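Local structure of tailspike protein (Acinetobacter phage vB_ApiP_P1, 6E1R) at residues A[348-360]-A[367-379]. The protein probably recognises and degrades the capsule polysaccharide of its Acinetobacter host as the trimeric tailspike of the phage, this chain being all but its N-terminal part. Sequence-based numbering, arbitrary orientation.
Sequences GKNTMANYPKYIF and LISAVVESSTGVL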
loop_
_atom_site.group_PDB
_atom_site.type_symbol
_atom_site.label_atom_id
_atom_site.label_comp_id
_atom_site.label_asym_id
_atom_site.label_seq_id
_atom_site.Cartn_x
_atom_site.Cartn_y
_atom_site.Cartn_z
ATOM N N GLY A 348 3.803 -16.577 -11.119
ATOM C CA GLY A 348 2.500 -17.015 -10.666
ATOM C C GLY A 348 2.050 -18.287 -11.352
ATOM O O GLY A 348 1.961 -18.336 -12.583
ATOM N N LYS A 349 1.762 -19.324 -10.571
ATOM C CA LYS A 349 1.273 -20.592 -11.094
ATOM C C LYS A 349 -0.172 -20.775 -10.661
ATOM O O LYS A 349 -0.475 -20.745 -9.464
ATOM C CB LYS A 349 2.130 -21.761 -10.608
ATOM C CG LYS A 349 1.545 -23.130 -10.930
ATOM C CD LYS A 349 1.332 -23.317 -12.426
ATOM C CE LYS A 349 0.655 -24.649 -12.720
ATOM N NZ LYS A 349 0.357 -24.828 -14.170
ATOM N N ASN A 350 -1.056 -20.971 -11.633
ATOM C CA ASN A 350 -2.471 -21.181 -11.380
ATOM C C ASN A 350 -2.817 -22.648 -11.584
ATOM O O ASN A 350 -2.343 -23.280 -12.533
ATOM C CB ASN A 350 -3.326 -20.320 -12.311
ATOM C CG ASN A 350 -3.256 -18.849 -11.972
ATOM O OD1 ASN A 350 -2.413 -18.420 -11.184
ATOM N ND2 ASN A 350 -4.144 -18.061 -12.571
ATOM N N THR A 351 -3.622 -23.192 -10.674
ATOM C CA THR A 351 -4.204 -24.514 -10.848
ATOM C C THR A 351 -5.688 -24.459 -11.168
ATOM O O THR A 351 -6.258 -25.481 -11.568
ATOM C CB THR A 351 -3.971 -25.376 -9.601
ATOM O OG1 THR A 351 -4.553 -24.738 -8.457
ATOM C CG2 THR A 351 -2.480 -25.565 -9.376
HETATM N N MSE A 352 -6.325 -23.305 -10.995
HETATM C CA MSE A 352 -7.698 -23.094 -11.428
HETATM C C MSE A 352 -7.702 -22.347 -12.754
HETATM O O MSE A 352 -6.737 -21.659 -13.087
HETATM C CB MSE A 352 -8.490 -22.291 -10.397
HETATM C CG MSE A 352 -8.275 -22.678 -8.950
HETATM SE SE MSE A 352 -8.866 -21.205 -7.816
HETATM C CE MSE A 352 -8.962 -22.123 -6.106
ATOM N N ALA A 353 -8.791 -22.468 -13.504
ATOM C CA ALA A 353 -8.926 -21.691 -14.725
ATOM C C ALA A 353 -9.250 -20.241 -14.391
ATOM O O ALA A 353 -9.937 -19.955 -13.405
ATOM C CB ALA A 353 -10.014 -22.286 -15.618
ATOM N N ASN A 354 -8.720 -19.324 -15.207
ATOM C CA ASN A 354 -9.052 -17.900 -15.169
ATOM C C ASN A 354 -8.520 -17.179 -13.933
ATOM O O ASN A 354 -8.091 -16.025 -14.030
ATOM C CB ASN A 354 -10.568 -17.704 -15.275
ATOM C CG ASN A 354 -11.158 -18.387 -16.491
ATOM O OD1 ASN A 354 -10.601 -18.315 -17.585
ATOM N ND2 ASN A 354 -12.287 -19.062 -16.303
ATOM N N TYR A 355 -8.546 -17.826 -12.771
ATOM C CA TYR A 355 -8.181 -17.148 -11.537
ATOM C C TYR A 355 -6.950 -17.787 -10.905
ATOM O O TYR A 355 -6.749 -19.001 -11.018
ATOM C CB TYR A 355 -9.346 -17.179 -10.542
ATOM C CG TYR A 355 -10.659 -16.785 -11.167
ATOM C CD1 TYR A 355 -10.857 -15.503 -11.661
ATOM C CD2 TYR A 355 -11.700 -17.699 -11.279
ATOM C CE1 TYR A 355 -12.055 -15.137 -12.243
ATOM C CE2 TYR A 355 -12.902 -17.342 -11.860
ATOM C CZ TYR A 355 -13.074 -16.060 -12.340
ATOM O OH TYR A 355 -14.270 -15.700 -12.917
ATOM N N PRO A 356 -6.095 -16.992 -10.234
ATOM C CA PRO A 356 -6.226 -15.541 -10.047
ATOM C C PRO A 356 -5.717 -14.701 -11.216
ATOM O O PRO A 356 -4.969 -15.194 -12.061
ATOM C CB PRO A 356 -5.368 -15.281 -8.808
ATOM C CG PRO A 356 -4.310 -16.317 -8.879
ATOM C CD PRO A 356 -4.989 -17.544 -9.431
ATOM N N LYS A 357 -6.125 -13.437 -11.250
ATOM C CA LYS A 357 -5.517 -12.460 -12.137
ATOM C C LYS A 357 -4.299 -11.844 -11.458
ATOM O O LYS A 357 -4.151 -11.890 -10.236
ATOM C CB LYS A 357 -6.518 -11.367 -12.518
ATOM C CG LYS A 357 -7.840 -11.883 -13.065
ATOM C CD LYS A 357 -7.637 -12.732 -14.308
ATOM C CE LYS A 357 -8.967 -13.131 -14.927
ATOM N NZ LYS A 357 -8.790 -14.099 -16.045
ATOM N N TYR A 358 -3.423 -11.259 -12.269
ATOM C CA TYR A 358 -2.157 -10.736 -11.777
ATOM C C TYR A 358 -1.993 -9.275 -12.164
ATOM O O TYR A 358 -2.382 -8.862 -13.260
ATOM C CB TYR A 358 -0.977 -11.556 -12.314
ATOM C CG TYR A 358 -0.929 -12.964 -11.768
ATOM C CD1 TYR A 358 -1.683 -13.979 -12.341
ATOM C CD2 TYR A 358 -0.133 -13.275 -10.674
ATOM C CE1 TYR A 358 -1.642 -15.268 -11.841
ATOM C CE2 TYR A 358 -0.087 -14.559 -10.169
ATOM C CZ TYR A 358 -0.841 -15.552 -10.755
ATOM O OH TYR A 358 -0.796 -16.832 -10.252
ATOM N N ILE A 359 -1.415 -8.500 -11.251
ATOM C CA ILE A 359 -1.021 -7.122 -11.507
ATOM C C ILE A 359 0.458 -6.994 -11.175
ATOM O O ILE A 359 0.873 -7.287 -10.047
ATOM C CB ILE A 359 -1.856 -6.121 -10.694
ATOM C CG1 ILE A 359 -3.275 -6.027 -11.259
ATOM C CG2 ILE A 359 -1.192 -4.752 -10.689
ATOM C CD1 ILE A 359 -4.159 -5.038 -10.531
ATOM N N PHE A 360 1.247 -6.566 -12.154
ATOM C CA PHE A 360 2.665 -6.272 -11.971
ATOM C C PHE A 360 2.826 -4.772 -12.182
ATOM O O PHE A 360 2.801 -4.287 -13.316
ATOM C CB PHE A 360 3.530 -7.080 -12.934
ATOM C CG PHE A 360 3.560 -8.552 -12.633
ATOM C CD1 PHE A 360 2.548 -9.388 -13.079
ATOM C CD2 PHE A 360 4.607 -9.101 -11.911
ATOM C CE1 PHE A 360 2.577 -10.743 -12.802
ATOM C CE2 PHE A 360 4.644 -10.455 -11.633
ATOM C CZ PHE A 360 3.627 -11.277 -12.079
ATOM N N LEU A 367 14.643 -11.882 -15.365
ATOM C CA LEU A 367 13.859 -13.111 -15.340
ATOM C C LEU A 367 14.614 -14.260 -15.996
ATOM O O LEU A 367 15.148 -14.111 -17.100
ATOM C CB LEU A 367 12.515 -12.905 -16.041
ATOM C CG LEU A 367 11.554 -11.936 -15.354
ATOM C CD1 LEU A 367 10.269 -11.797 -16.153
ATOM C CD2 LEU A 367 11.261 -12.395 -13.936
ATOM N N ILE A 368 14.654 -15.398 -15.309
ATOM C CA ILE A 368 15.028 -16.674 -15.903
ATOM C C ILE A 368 13.807 -17.582 -16.038
ATOM O O ILE A 368 13.944 -18.800 -16.140
ATOM C CB ILE A 368 16.143 -17.368 -15.103
ATOM C CG1 ILE A 368 15.722 -17.537 -13.644
ATOM C CG2 ILE A 368 17.441 -16.587 -15.197
ATOM C CD1 ILE A 368 16.674 -18.376 -12.833
ATOM N N SER A 369 12.612 -16.996 -16.031
ATOM C CA SER A 369 11.372 -17.754 -15.999
ATOM C C SER A 369 10.312 -16.995 -16.786
ATOM O O SER A 369 10.567 -15.925 -17.344
ATOM C CB SER A 369 10.912 -17.985 -14.558
ATOM O OG SER A 369 10.524 -16.764 -13.951
ATOM N N ALA A 370 9.109 -17.559 -16.823
ATOM C CA ALA A 370 7.961 -16.856 -17.364
ATOM C C ALA A 370 7.336 -15.983 -16.280
ATOM O O ALA A 370 7.687 -16.063 -15.101
ATOM C CB ALA A 370 6.937 -17.843 -17.925
ATOM N N VAL A 371 6.395 -15.136 -16.692
ATOM C CA VAL A 371 5.726 -14.262 -15.734
ATOM C C VAL A 371 4.601 -15.003 -15.025
ATOM O O VAL A 371 4.517 -15.000 -13.791
ATOM C CB VAL A 371 5.216 -12.992 -16.438
ATOM C CG1 VAL A 371 4.428 -12.131 -15.469
ATOM C CG2 VAL A 371 6.384 -12.213 -17.024
ATOM N N VAL A 372 3.722 -15.655 -15.789
ATOM C CA VAL A 372 2.624 -16.435 -15.231
ATOM C C VAL A 372 2.489 -17.730 -16.021
ATOM O O VAL A 372 3.013 -17.870 -17.128
ATOM C CB VAL A 372 1.281 -15.667 -15.242
ATOM C CG1 VAL A 372 1.334 -14.470 -14.303
ATOM C CG2 VAL A 372 0.932 -15.229 -16.654
ATOM N N GLU A 373 1.772 -18.683 -15.430
ATOM C CA GLU A 373 1.440 -19.940 -16.086
ATOM C C GLU A 373 0.015 -20.319 -15.722
ATOM O O GLU A 373 -0.324 -20.400 -14.538
ATOM C CB GLU A 373 2.401 -21.065 -15.685
ATOM C CG GLU A 373 2.076 -22.398 -16.342
ATOM C CD GLU A 373 3.030 -23.506 -15.941
ATOM O OE1 GLU A 373 4.219 -23.212 -15.698
ATOM O OE2 GLU A 373 2.589 -24.672 -15.868
ATOM N N SER A 374 -0.813 -20.552 -16.736
ATOM C CA SER A 374 -2.211 -20.867 -16.495
ATOM C C SER A 374 -2.354 -22.297 -15.979
ATOM O O SER A 374 -1.390 -23.064 -15.904
ATOM C CB SER A 374 -3.029 -20.683 -17.772
ATOM O OG SER A 374 -2.681 -21.657 -18.742
ATOM N N SER A 375 -3.590 -22.652 -15.619
ATOM C CA SER A 375 -3.870 -24.006 -15.159
ATOM C C SER A 375 -3.654 -25.041 -16.253
ATOM O O SER A 375 -3.422 -26.215 -15.944
ATOM C CB SER A 375 -5.300 -24.094 -14.629
ATOM O OG SER A 375 -6.232 -23.635 -15.592
ATOM N N THR A 376 -3.725 -24.634 -17.518
ATOM C CA THR A 376 -3.501 -25.522 -18.648
ATOM C C THR A 376 -2.069 -25.460 -19.164
ATOM O O THR A 376 -1.774 -26.037 -20.216
ATOM C CB THR A 376 -4.482 -25.198 -19.772
ATOM O OG1 THR A 376 -4.391 -23.805 -20.096
ATOM C CG2 THR A 376 -5.904 -25.526 -19.337
ATOM N N GLY A 377 -1.180 -24.769 -18.457
ATOM C CA GLY A 377 0.218 -24.713 -18.823
ATOM C C GLY A 377 0.610 -23.597 -19.762
ATOM O O GLY A 377 1.771 -23.549 -20.184
ATOM N N VAL A 378 -0.309 -22.695 -20.099
ATOM C CA VAL A 378 0.007 -21.621 -21.033
ATOM C C VAL A 378 0.871 -20.587 -20.324
ATOM O O VAL A 378 0.436 -19.950 -19.358
ATOM C CB VAL A 378 -1.273 -20.987 -21.596
ATOM C CG1 VAL A 378 -0.928 -19.838 -22.531
ATOM C CG2 VAL A 378 -2.116 -22.036 -22.309
ATOM N N LEU A 379 2.096 -20.407 -20.812
ATOM C CA LEU A 379 3.003 -19.424 -20.240
ATOM C C LEU A 379 2.632 -18.025 -20.707
ATOM O O LEU A 379 2.316 -17.810 -21.881
ATOM C CB LEU A 379 4.450 -19.734 -20.625
ATOM C CG LEU A 379 5.047 -21.056 -20.144
ATOM C CD1 LEU A 379 6.450 -21.235 -20.701
ATOM C CD2 LEU A 379 5.061 -21.110 -18.621
#
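Gly348 and Lys349 pair in parallel with Val372 and Glu373 through three backbone hydrogen bonds: Gly348 N to Val371 O, Glu373 N to Gly348 O and Asn350 N to Glu373 O. On one face Lys349 bends at chi2 (58°), and its NZ lies 2.8 Å from Glu373 OE2 in a salt bridge, meeting the oxygen from above the carboxylate plane. The same NZ bonds Ser374 O at 3.0 Å; Gly377 N, closing the type I turn 374-377, reaches that carbonyl from its other face. Val372 points to the opposite face, where its CG1, anti to the carbonyl carbon (chi1 -66°), lies over the Tyr358 ring, 3.8 Å from the centroid. Val371 CG1 likewise covers a face of Phe360, 3.5 Å from CE1. Asn350 fixes the tyrosine's far end: its OD1 accepts a hydrogen bond from Tyr358 OH, while ND2 donates to Pro356 O in the carbonyl plane. The strand pairing joins neighbouring coils of a parallel beta-helix, right-handed as in other phage tailspikes, and the aromatic contacts span its interior between two sheets. Strand 346-350 is flanked by 316-320 and 372-373; Phe360 stacks on Phe334 of strand 331-338, and Val372 touches Ile385 of strand 385-389.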